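Local structure of indole-3-pyruvate decarboxylase (2NXW) at residues A[31-42]-A[82-91]. The protein decarboxylates indole-3-pyruvate to indole-3-acetaldehyde with thiamine diphosphate and a metal ion as cofactors, a step of auxin biosynthesis. Numbering follows the deposited sequence.
Sequences LKDRGAQAMFGI and SSTLGVAAVT
M39 sends CG out opposite its backbone nitrogen (chi1 -175°) and V87 places CG1 likewise, and the two side chains cross obliquely, M39 CG pressing on V87 CG1 at a tight 3.4 Å. The flexible thioether chain runs on extended from CG, so that SD lies 3.9 Å from A89 CB; the small A89, like M39, packs against F50 of helix 48-57. The branched V87 has a second methyl to offer: CG2 meets A36 CB, while the tips of L31 and V87 meet at L31 CD1 and V87 CG1.

Alongside, the backbones pair as neighbouring parallel strands, 39-41 and 86-90, of the six-stranded α/β sheet in the N-terminal TPP-binding domain. F40 N donates to V87 O and A89 N to F40 O (2.8 Å), while I42 N closes on A89 O less straight, at 148°. G41 suits this ladder because a CB would collide with A89 O. Beyond the ladder, waters bridge Q37 N to L85 O, A38 O to V87 N and I42 O to T91 N; the I42 side chain touches thiamine diphosphate.

At the far end, the extended chain of Q37 carries OE1 to S82 OG, which donates to it (2.6 Å), tilted 30° from the carbonyl plane; with an alanine in place of S82, OE1 would lose this hydroxyl donor and the amide would probably be freer to turn. Nearby, G35 takes the positive phi of a Schellman motif ending helix 23-33, where a CB would strike T84 OG1.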
loop_
_atom_site.group_PDB
_atom_site.type_symbol
_atom_site.label_atom_id
_atom_site.label_comp_id
_atom_site.label_asym_id
_atom_site.label_seq_id
_atom_site.Cartn_x
_atom_site.Cartn_y
_atom_site.Cartn_z
ATOM N N LEU A 31 -22.392 -28.169 -1.636
ATOM C CA LEU A 31 -21.711 -28.020 -2.918
ATOM C C LEU A 31 -22.449 -28.825 -3.988
ATOM O O LEU A 31 -22.678 -28.337 -5.096
ATOM C CB LEU A 31 -20.255 -28.491 -2.797
ATOM C CG LEU A 31 -19.381 -27.557 -1.952
ATOM C CD1 LEU A 31 -18.111 -28.265 -1.507
ATOM C CD2 LEU A 31 -19.080 -26.289 -2.760
ATOM N N LYS A 32 -22.836 -30.049 -3.646
ATOM C CA LYS A 32 -23.564 -30.890 -4.583
ATOM C C LYS A 32 -24.911 -30.247 -4.936
ATOM O O LYS A 32 -25.345 -30.299 -6.091
ATOM C CB LYS A 32 -23.775 -32.285 -3.992
ATOM C CG LYS A 32 -24.441 -33.239 -4.968
ATOM C CD LYS A 32 -24.613 -34.614 -4.377
ATOM C CE LYS A 32 -25.274 -35.540 -5.387
ATOM N NZ LYS A 32 -25.482 -36.908 -4.844
ATOM N N ASP A 33 -25.560 -29.627 -3.946
ATOM C CA ASP A 33 -26.847 -28.953 -4.167
ATOM C C ASP A 33 -26.708 -27.838 -5.193
ATOM O O ASP A 33 -27.662 -27.489 -5.890
ATOM C CB ASP A 33 -27.380 -28.301 -2.883
ATOM C CG ASP A 33 -27.822 -29.299 -1.842
ATOM O OD1 ASP A 33 -28.164 -30.449 -2.197
ATOM O OD2 ASP A 33 -27.844 -28.908 -0.655
ATOM N N ARG A 34 -25.512 -27.265 -5.260
ATOM C CA ARG A 34 -25.232 -26.171 -6.172
ATOM C C ARG A 34 -24.601 -26.598 -7.492
ATOM O O ARG A 34 -24.137 -25.756 -8.264
ATOM C CB ARG A 34 -24.368 -25.139 -5.453
ATOM C CG ARG A 34 -25.152 -24.427 -4.350
ATOM C CD ARG A 34 -24.263 -23.640 -3.403
ATOM N NE ARG A 34 -25.064 -22.823 -2.490
ATOM C CZ ARG A 34 -25.741 -23.294 -1.447
ATOM N NH1 ARG A 34 -25.713 -24.592 -1.156
ATOM N NH2 ARG A 34 -26.476 -22.460 -0.715
ATOM N N GLY A 35 -24.582 -27.903 -7.742
ATOM C CA GLY A 35 -24.064 -28.406 -8.999
ATOM C C GLY A 35 -22.668 -28.990 -9.067
ATOM O O GLY A 35 -22.292 -29.516 -10.114
ATOM N N ALA A 36 -21.904 -28.919 -7.982
ATOM C CA ALA A 36 -20.550 -29.459 -7.992
ATOM C C ALA A 36 -20.607 -30.929 -8.379
ATOM O O ALA A 36 -21.503 -31.667 -7.935
ATOM C CB ALA A 36 -19.911 -29.296 -6.628
ATOM N N GLN A 37 -19.650 -31.367 -9.193
ATOM C CA GLN A 37 -19.635 -32.743 -9.674
ATOM C C GLN A 37 -18.478 -33.597 -9.179
ATOM O O GLN A 37 -18.454 -34.809 -9.394
ATOM C CB GLN A 37 -19.639 -32.745 -11.202
ATOM C CG GLN A 37 -20.866 -32.074 -11.801
ATOM C CD GLN A 37 -20.814 -31.987 -13.311
ATOM O OE1 GLN A 37 -19.926 -31.355 -13.879
ATOM N NE2 GLN A 37 -21.774 -32.619 -13.971
ATOM N N ALA A 38 -17.510 -32.972 -8.521
ATOM C CA ALA A 38 -16.366 -33.711 -8.019
ATOM C C ALA A 38 -15.567 -32.821 -7.097
ATOM O O ALA A 38 -15.801 -31.623 -7.021
ATOM C CB ALA A 38 -15.488 -34.153 -9.186
ATOM N N MET A 39 -14.644 -33.431 -6.374
ATOM C CA MET A 39 -13.754 -32.673 -5.526
ATOM C C MET A 39 -12.363 -33.176 -5.821
ATOM O O MET A 39 -12.082 -34.377 -5.734
ATOM C CB MET A 39 -14.055 -32.856 -4.046
ATOM C CG MET A 39 -13.159 -31.938 -3.202
ATOM S SD MET A 39 -13.692 -31.786 -1.505
ATOM C CE MET A 39 -13.422 -33.433 -1.030
ATOM N N PHE A 40 -11.502 -32.254 -6.226
ATOM C CA PHE A 40 -10.117 -32.580 -6.522
ATOM C C PHE A 40 -9.305 -32.181 -5.301
ATOM O O PHE A 40 -9.637 -31.209 -4.627
ATOM C CB PHE A 40 -9.641 -31.779 -7.739
ATOM C CG PHE A 40 -10.411 -32.073 -8.984
ATOM C CD1 PHE A 40 -10.045 -33.146 -9.809
ATOM C CD2 PHE A 40 -11.522 -31.314 -9.319
ATOM C CE1 PHE A 40 -10.786 -33.444 -10.948
ATOM C CE2 PHE A 40 -12.271 -31.605 -10.454
ATOM C CZ PHE A 40 -11.901 -32.678 -11.274
ATOM N N GLY A 41 -8.248 -32.924 -4.999
ATOM C CA GLY A 41 -7.444 -32.530 -3.858
ATOM C C GLY A 41 -6.219 -33.349 -3.554
ATOM O O GLY A 41 -6.000 -34.405 -4.144
ATOM N N ILE A 42 -5.398 -32.823 -2.650
ATOM C CA ILE A 42 -4.217 -33.522 -2.158
ATOM C C ILE A 42 -4.292 -33.326 -0.646
ATOM O O ILE A 42 -4.376 -32.201 -0.152
ATOM C CB ILE A 42 -2.880 -32.948 -2.715
ATOM C CG1 ILE A 42 -2.748 -33.317 -4.197
ATOM C CG2 ILE A 42 -1.698 -33.559 -1.950
ATOM C CD1 ILE A 42 -1.640 -32.582 -4.922
ATOM N N SER A 82 -18.918 -27.413 -16.837
ATOM C CA SER A 82 -20.350 -27.497 -16.549
ATOM C C SER A 82 -20.986 -26.198 -16.055
ATOM O O SER A 82 -22.147 -26.207 -15.627
ATOM C CB SER A 82 -20.583 -28.604 -15.515
ATOM O OG SER A 82 -20.127 -29.862 -15.989
ATOM N N SER A 83 -20.250 -25.092 -16.127
ATOM C CA SER A 83 -20.720 -23.779 -15.660
ATOM C C SER A 83 -21.293 -23.911 -14.255
ATOM O O SER A 83 -22.407 -23.472 -13.964
ATOM C CB SER A 83 -21.768 -23.190 -16.619
ATOM O OG SER A 83 -21.169 -22.866 -17.871
ATOM N N THR A 84 -20.514 -24.530 -13.378
ATOM C CA THR A 84 -20.935 -24.740 -12.004
ATOM C C THR A 84 -19.771 -24.459 -11.058
ATOM O O THR A 84 -18.773 -23.852 -11.463
ATOM C CB THR A 84 -21.463 -26.187 -11.828
ATOM O OG1 THR A 84 -22.099 -26.319 -10.551
ATOM C CG2 THR A 84 -20.337 -27.200 -11.935
ATOM N N LEU A 85 -19.898 -24.877 -9.803
ATOM C CA LEU A 85 -18.825 -24.672 -8.832
ATOM C C LEU A 85 -17.768 -25.748 -8.969
ATOM O O LEU A 85 -18.096 -26.923 -9.177
ATOM C CB LEU A 85 -19.359 -24.734 -7.395
ATOM C CG LEU A 85 -20.357 -23.663 -6.960
ATOM C CD1 LEU A 85 -20.726 -23.912 -5.511
ATOM C CD2 LEU A 85 -19.752 -22.268 -7.119
ATOM N N GLY A 86 -16.501 -25.339 -8.861
ATOM C CA GLY A 86 -15.397 -26.282 -8.885
ATOM C C GLY A 86 -14.979 -26.461 -7.432
ATOM O O GLY A 86 -15.212 -25.567 -6.619
ATOM N N VAL A 87 -14.373 -27.596 -7.087
ATOM C CA VAL A 87 -13.971 -27.828 -5.701
ATOM C C VAL A 87 -12.547 -28.343 -5.623
ATOM O O VAL A 87 -12.207 -29.385 -6.192
ATOM C CB VAL A 87 -14.934 -28.823 -4.993
ATOM C CG1 VAL A 87 -14.635 -28.858 -3.496
ATOM C CG2 VAL A 87 -16.382 -28.404 -5.238
ATOM N N ALA A 88 -11.722 -27.601 -4.887
ATOM C CA ALA A 88 -10.310 -27.912 -4.725
ATOM C C ALA A 88 -9.973 -27.971 -3.247
ATOM O O ALA A 88 -10.071 -26.956 -2.547
ATOM C CB ALA A 88 -9.472 -26.834 -5.405
ATOM N N ALA A 89 -9.567 -29.151 -2.789
ATOM C CA ALA A 89 -9.240 -29.379 -1.381
ATOM C C ALA A 89 -7.749 -29.558 -1.148
ATOM O O ALA A 89 -7.101 -30.385 -1.789
ATOM C CB ALA A 89 -10.006 -30.612 -0.862
ATOM N N VAL A 90 -7.229 -28.784 -0.198
ATOM C CA VAL A 90 -5.816 -28.798 0.140
ATOM C C VAL A 90 -5.565 -28.826 1.641
ATOM O O VAL A 90 -6.495 -28.714 2.454
ATOM C CB VAL A 90 -5.106 -27.552 -0.440
ATOM C CG1 VAL A 90 -5.159 -27.591 -1.976
ATOM C CG2 VAL A 90 -5.756 -26.284 0.093
ATOM N N THR A 91 -4.307 -28.980 2.015
ATOM C CA THR A 91 -3.954 -28.990 3.421
ATOM C C THR A 91 -3.310 -27.651 3.762
ATOM O O THR A 91 -2.853 -26.917 2.883
ATOM C CB THR A 91 -3.018 -30.165 3.754
ATOM O OG1 THR A 91 -2.920 -30.301 5.180
ATOM C CG2 THR A 91 -1.628 -29.947 3.148
HETATM O O HOH W 1 -17.589 -29.508 -10.106
HETATM O O HOH W 2 -14.954 -29.738 -8.972
HETATM O O HOH W 3 -2.633 -30.056 -0.204
#